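Local coordinates for protein cyclic GMP-AMP synthase-like receptor (Tribolium castaneum, PDB 7LT2) that senses double-stranded RNA in the cytoplasm and then makes the second messenger cyclic GMP-AMP from ATP and GTP in innate immunity, at residues 262-274 with 361-373. Numbering follows the deposited sequence.
Sequences VKLIKKLKEKTHP and IAKHLLTKEEYTK
Lys267 and Lys271, one turn apart on helix 262-272, reach over to the C-terminal end of helix 361-365, where the carbonyl groups of the last turn and of Leu366 just past it face the lysines. The tight part is built on Leu365. Leu365 CD2 meets Leu264 CD2 at 3.6 Å and Leu365 CD1 faces Leu268 CD1 at 4.2 Å, the latter two side chains crossing nearly at right angles; branched leucines suit this narrow seam, where the backbones approach to 4.9 Å between the CA atoms of Leu268 and Leu365.

Beside it the buried Lys267 makes a polar junction with partly exposed partners. Lys267 has CG anti to its backbone N (chi1 -176°), and bends at chi2 and chi4 bring NZ to Leu365 O, to which it donates a hydrogen bond at 2.7 Å. The same NZ forms a salt bridge with Glu370 OE1 at 2.8 Å, meeting the carboxylate on its syn side. Glu370 OE1 also accepts from Thr367 N on the anti side, while Glu370 N donates to Thr367 OG1 at 3.0 Å. This reciprocal pair is a capping box starting helix 368-375, so the lysine binds a carboxylate already positioned by the cap.

Toward solvent the packing is looser: partly exposed Lys271 stretches out, its NZ bonding weakly to His364 O. Here a long, flexible lysine can serve helix-end carbonyls while its chain stays partly exposed.

On the inner side, Phe305 and Leu309 of helix 301-318 pack on Leu264 and Leu268 respectively, and Ile350 of helix 337-354 touches Leu268 and His364, joining both segments to the helical C-terminal lobe.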
loop_
_atom_site.group_PDB
_atom_site.type_symbol
_atom_site.label_atom_id
_atom_site.label_comp_id
_atom_site.label_asym_id
_atom_site.label_seq_id
_atom_site.Cartn_x
_atom_site.Cartn_y
_atom_site.Cartn_z
ATOM N N VAL A 262 -9.605 4.184 12.401
ATOM C CA VAL A 262 -9.527 3.263 11.268
ATOM C C VAL A 262 -9.102 1.884 11.742
ATOM O O VAL A 262 -9.676 0.868 11.337
ATOM C CB VAL A 262 -8.564 3.789 10.190
ATOM C CG1 VAL A 262 -8.391 2.737 9.091
ATOM C CG2 VAL A 262 -9.083 5.072 9.590
ATOM N N LYS A 263 -8.089 1.832 12.607
ATOM C CA LYS A 263 -7.546 0.550 13.038
ATOM C C LYS A 263 -8.518 -0.197 13.939
ATOM O O LYS A 263 -8.604 -1.427 13.859
ATOM C CB LYS A 263 -6.194 0.770 13.721
ATOM C CG LYS A 263 -5.079 1.108 12.710
ATOM C CD LYS A 263 -3.732 1.309 13.384
ATOM C CE LYS A 263 -3.604 2.718 13.944
ATOM N NZ LYS A 263 -2.221 2.991 14.426
ATOM N N LEU A 264 -9.278 0.525 14.772
ATOM C CA LEU A 264 -10.315 -0.124 15.572
ATOM C C LEU A 264 -11.357 -0.782 14.678
ATOM O O LEU A 264 -11.783 -1.912 14.937
ATOM C CB LEU A 264 -10.980 0.892 16.507
ATOM C CG LEU A 264 -10.122 1.447 17.645
ATOM C CD1 LEU A 264 -10.744 2.716 18.218
ATOM C CD2 LEU A 264 -9.954 0.408 18.734
ATOM N N ILE A 265 -11.774 -0.090 13.615
ATOM C CA ILE A 265 -12.737 -0.678 12.689
ATOM C C ILE A 265 -12.106 -1.835 11.919
ATOM O O ILE A 265 -12.745 -2.875 11.712
ATOM C CB ILE A 265 -13.307 0.403 11.751
ATOM C CG1 ILE A 265 -14.162 1.389 12.558
ATOM C CG2 ILE A 265 -14.115 -0.232 10.620
ATOM C CD1 ILE A 265 -14.702 2.550 11.749
ATOM N N LYS A 266 -10.842 -1.691 11.502
ATOM C CA LYS A 266 -10.176 -2.801 10.817
ATOM C C LYS A 266 -10.037 -4.011 11.733
ATOM O O LYS A 266 -10.144 -5.157 11.279
ATOM C CB LYS A 266 -8.801 -2.367 10.293
ATOM C CG LYS A 266 -8.855 -1.470 9.064
ATOM C CD LYS A 266 -7.466 -0.976 8.660
ATOM C CE LYS A 266 -6.568 -2.117 8.223
ATOM N NZ LYS A 266 -5.286 -1.650 7.601
ATOM N N LYS A 267 -9.795 -3.780 13.029
ATOM C CA LYS A 267 -9.731 -4.891 13.972
ATOM C C LYS A 267 -11.075 -5.597 14.064
ATOM O O LYS A 267 -11.139 -6.832 14.081
ATOM C CB LYS A 267 -9.294 -4.383 15.349
ATOM C CG LYS A 267 -9.099 -5.470 16.414
ATOM C CD LYS A 267 -7.882 -6.328 16.110
ATOM C CE LYS A 267 -7.482 -7.207 17.294
ATOM N NZ LYS A 267 -8.565 -8.153 17.647
ATOM N N LEU A 268 -12.163 -4.820 14.112
ATOM C CA LEU A 268 -13.502 -5.397 14.089
ATOM C C LEU A 268 -13.738 -6.185 12.807
ATOM O O LEU A 268 -14.333 -7.271 12.834
ATOM C CB LEU A 268 -14.538 -4.283 14.234
ATOM C CG LEU A 268 -16.016 -4.668 14.285
ATOM C CD1 LEU A 268 -16.291 -5.561 15.486
ATOM C CD2 LEU A 268 -16.892 -3.418 14.323
ATOM N N LYS A 269 -13.276 -5.651 11.675
ATOM C CA LYS A 269 -13.424 -6.340 10.398
ATOM C C LYS A 269 -12.688 -7.673 10.402
ATOM O O LYS A 269 -13.216 -8.688 9.926
ATOM C CB LYS A 269 -12.916 -5.435 9.267
ATOM C CG LYS A 269 -13.014 -6.031 7.864
ATOM C CD LYS A 269 -11.721 -6.722 7.428
ATOM C CE LYS A 269 -10.607 -5.717 7.163
ATOM N NZ LYS A 269 -9.385 -6.381 6.628
ATOM N N GLU A 270 -11.462 -7.692 10.933
ATOM C CA GLU A 270 -10.689 -8.926 10.984
ATOM C C GLU A 270 -11.392 -9.995 11.802
ATOM O O GLU A 270 -11.304 -11.185 11.482
ATOM C CB GLU A 270 -9.304 -8.667 11.574
ATOM C CG GLU A 270 -8.347 -7.937 10.669
ATOM C CD GLU A 270 -6.983 -7.765 11.315
ATOM O OE1 GLU A 270 -6.687 -8.491 12.291
ATOM O OE2 GLU A 270 -6.210 -6.903 10.856
ATOM N N LYS A 271 -12.096 -9.595 12.855
ATOM C CA LYS A 271 -12.740 -10.590 13.700
ATOM C C LYS A 271 -14.091 -11.044 13.157
ATOM O O LYS A 271 -14.423 -12.231 13.249
ATOM C CB LYS A 271 -12.900 -10.050 15.123
ATOM C CG LYS A 271 -13.447 -11.091 16.091
ATOM C CD LYS A 271 -13.540 -10.552 17.500
ATOM C CE LYS A 271 -14.395 -11.455 18.370
ATOM N NZ LYS A 271 -14.617 -10.860 19.719
ATOM N N THR A 272 -14.883 -10.135 12.585
ATOM C CA THR A 272 -16.270 -10.448 12.268
ATOM C C THR A 272 -16.614 -10.481 10.783
ATOM O O THR A 272 -17.586 -11.153 10.421
ATOM C CB THR A 272 -17.219 -9.459 12.969
ATOM O OG1 THR A 272 -17.011 -8.137 12.460
ATOM C CG2 THR A 272 -16.968 -9.453 14.479
ATOM N N HIS A 273 -15.877 -9.787 9.904
ATOM C CA HIS A 273 -16.205 -9.781 8.473
ATOM C C HIS A 273 -14.954 -9.606 7.615
ATOM O O HIS A 273 -14.772 -8.580 6.949
ATOM C CB HIS A 273 -17.260 -8.716 8.155
ATOM C CG HIS A 273 -16.927 -7.331 8.632
ATOM N ND1 HIS A 273 -17.057 -6.944 9.950
ATOM C CD2 HIS A 273 -16.533 -6.225 7.955
ATOM C CE1 HIS A 273 -16.733 -5.669 10.066
ATOM N NE2 HIS A 273 -16.406 -5.210 8.873
ATOM N N PRO A 274 -14.103 -10.635 7.546
ATOM C CA PRO A 274 -12.903 -10.551 6.693
ATOM C C PRO A 274 -13.218 -10.487 5.209
ATOM O O PRO A 274 -12.292 -10.308 4.405
ATOM C CB PRO A 274 -12.133 -11.838 7.033
ATOM C CG PRO A 274 -12.808 -12.419 8.239
ATOM C CD PRO A 274 -14.220 -11.950 8.195
ATOM N N ILE A 361 -17.128 -2.823 23.944
ATOM C CA ILE A 361 -16.374 -2.676 22.699
ATOM C C ILE A 361 -15.271 -3.722 22.616
ATOM O O ILE A 361 -15.106 -4.393 21.589
ATOM C CB ILE A 361 -15.802 -1.253 22.576
ATOM C CG1 ILE A 361 -16.928 -0.227 22.460
ATOM C CG2 ILE A 361 -14.868 -1.164 21.377
ATOM C CD1 ILE A 361 -16.434 1.219 22.501
ATOM N N ALA A 362 -14.494 -3.869 23.694
ATOM C CA ALA A 362 -13.396 -4.831 23.698
ATOM C C ALA A 362 -13.892 -6.253 23.488
ATOM O O ALA A 362 -13.171 -7.085 22.924
ATOM C CB ALA A 362 -12.614 -4.739 25.007
ATOM N N LYS A 363 -15.114 -6.553 23.934
ATOM C CA LYS A 363 -15.658 -7.890 23.743
ATOM C C LYS A 363 -15.887 -8.199 22.269
ATOM O O LYS A 363 -15.794 -9.362 21.858
ATOM C CB LYS A 363 -16.962 -8.038 24.526
ATOM C CG LYS A 363 -16.824 -7.755 26.014
ATOM C CD LYS A 363 -18.185 -7.746 26.692
ATOM C CE LYS A 363 -18.070 -7.375 28.157
ATOM N NZ LYS A 363 -19.404 -7.333 28.827
ATOM N N HIS A 364 -16.183 -7.181 21.459
ATOM C CA HIS A 364 -16.381 -7.381 20.029
ATOM C C HIS A 364 -15.091 -7.263 19.234
ATOM O O HIS A 364 -14.955 -7.911 18.191
ATOM C CB HIS A 364 -17.391 -6.371 19.478
ATOM C CG HIS A 364 -18.778 -6.549 20.011
ATOM N ND1 HIS A 364 -19.665 -7.464 19.485
ATOM C CD2 HIS A 364 -19.435 -5.921 21.014
ATOM C CE1 HIS A 364 -20.804 -7.400 20.151
ATOM N NE2 HIS A 364 -20.692 -6.471 21.082
ATOM N N LEU A 365 -14.148 -6.441 19.694
ATOM C CA LEU A 365 -12.924 -6.218 18.932
ATOM C C LEU A 365 -11.920 -7.349 19.109
ATOM O O LEU A 365 -11.201 -7.686 18.162
ATOM C CB LEU A 365 -12.288 -4.888 19.342
ATOM C CG LEU A 365 -12.715 -3.630 18.579
ATOM C CD1 LEU A 365 -14.228 -3.504 18.493
ATOM C CD2 LEU A 365 -12.118 -2.405 19.246
ATOM N N LEU A 366 -11.863 -7.950 20.292
ATOM C CA LEU A 366 -10.832 -8.919 20.628
ATOM C C LEU A 366 -11.362 -10.344 20.520
ATOM O O LEU A 366 -12.532 -10.617 20.797
ATOM C CB LEU A 366 -10.305 -8.671 22.045
ATOM C CG LEU A 366 -9.750 -7.270 22.304
ATOM C CD1 LEU A 366 -9.203 -7.148 23.718
ATOM C CD2 LEU A 366 -8.674 -6.923 21.276
ATOM N N THR A 367 -10.484 -11.250 20.098
ATOM C CA THR A 367 -10.770 -12.663 20.247
ATOM C C THR A 367 -10.894 -12.988 21.730
ATOM O O THR A 367 -10.467 -12.218 22.596
ATOM C CB THR A 367 -9.669 -13.512 19.609
ATOM O OG1 THR A 367 -8.449 -13.349 20.342
ATOM C CG2 THR A 367 -9.433 -13.083 18.164
ATOM N N LYS A 368 -11.501 -14.138 22.028
ATOM C CA LYS A 368 -11.621 -14.537 23.425
ATOM C C LYS A 368 -10.248 -14.686 24.063
ATOM O O LYS A 368 -10.052 -14.326 25.228
ATOM C CB LYS A 368 -12.428 -15.829 23.534
ATOM C CG LYS A 368 -13.756 -15.731 22.805
ATOM C CD LYS A 368 -14.804 -16.666 23.362
ATOM C CE LYS A 368 -16.151 -16.334 22.751
ATOM N NZ LYS A 368 -17.219 -17.142 23.361
ATOM N N GLU A 369 -9.269 -15.166 23.293
ATOM C CA GLU A 369 -7.913 -15.312 23.811
ATOM C C GLU A 369 -7.267 -13.955 24.061
ATOM O O GLU A 369 -6.586 -13.766 25.076
ATOM C CB GLU A 369 -7.072 -16.145 22.843
ATOM C CG GLU A 369 -7.499 -17.610 22.751
ATOM C CD GLU A 369 -8.805 -17.812 21.991
ATOM O OE1 GLU A 369 -9.142 -16.959 21.141
ATOM O OE2 GLU A 369 -9.495 -18.825 22.250
ATOM N N GLU A 370 -7.464 -12.999 23.147
ATOM C CA GLU A 370 -6.982 -11.641 23.384
ATOM C C GLU A 370 -7.695 -11.002 24.568
ATOM O O GLU A 370 -7.080 -10.274 25.356
ATOM C CB GLU A 370 -7.172 -10.781 22.133
ATOM C CG GLU A 370 -6.170 -11.020 21.015
ATOM C CD GLU A 370 -6.596 -10.349 19.726
ATOM O OE1 GLU A 370 -7.813 -10.125 19.560
ATOM O OE2 GLU A 370 -5.722 -10.041 18.887
ATOM N N TYR A 371 -8.999 -11.255 24.707
ATOM C CA TYR A 371 -9.759 -10.625 25.779
ATOM C C TYR A 371 -9.273 -11.074 27.151
ATOM O O TYR A 371 -9.287 -10.285 28.103
ATOM C CB TYR A 371 -11.249 -10.928 25.618
ATOM C CG TYR A 371 -12.128 -10.108 26.530
ATOM C CD1 TYR A 371 -12.565 -8.847 26.153
ATOM C CD2 TYR A 371 -12.523 -10.596 27.770
ATOM C CE1 TYR A 371 -13.367 -8.093 26.987
ATOM C CE2 TYR A 371 -13.328 -9.849 28.606
ATOM C CZ TYR A 371 -13.747 -8.598 28.209
ATOM O OH TYR A 371 -14.549 -7.850 29.041
ATOM N N THR A 372 -8.845 -12.331 27.274
ATOM C CA THR A 372 -8.302 -12.806 28.540
ATOM C C THR A 372 -7.021 -12.059 28.895
ATOM O O THR A 372 -6.846 -11.609 30.032
ATOM C CB THR A 372 -8.055 -14.313 28.470
ATOM O OG1 THR A 372 -9.308 -14.997 28.329
ATOM C CG2 THR A 372 -7.352 -14.797 29.729
ATOM N N LYS A 373 -6.115 -11.905 27.925
ATOM C CA LYS A 373 -4.895 -11.142 28.176
ATOM C C LYS A 373 -5.207 -9.677 28.454
ATOM O O LYS A 373 -4.526 -9.036 29.262
ATOM C CB LYS A 373 -3.946 -11.262 26.983
ATOM C CG LYS A 373 -3.616 -12.695 26.603
ATOM C CD LYS A 373 -2.533 -12.762 25.539
ATOM C CE LYS A 373 -2.208 -14.206 25.195
ATOM N NZ LYS A 373 -1.058 -14.302 24.260
#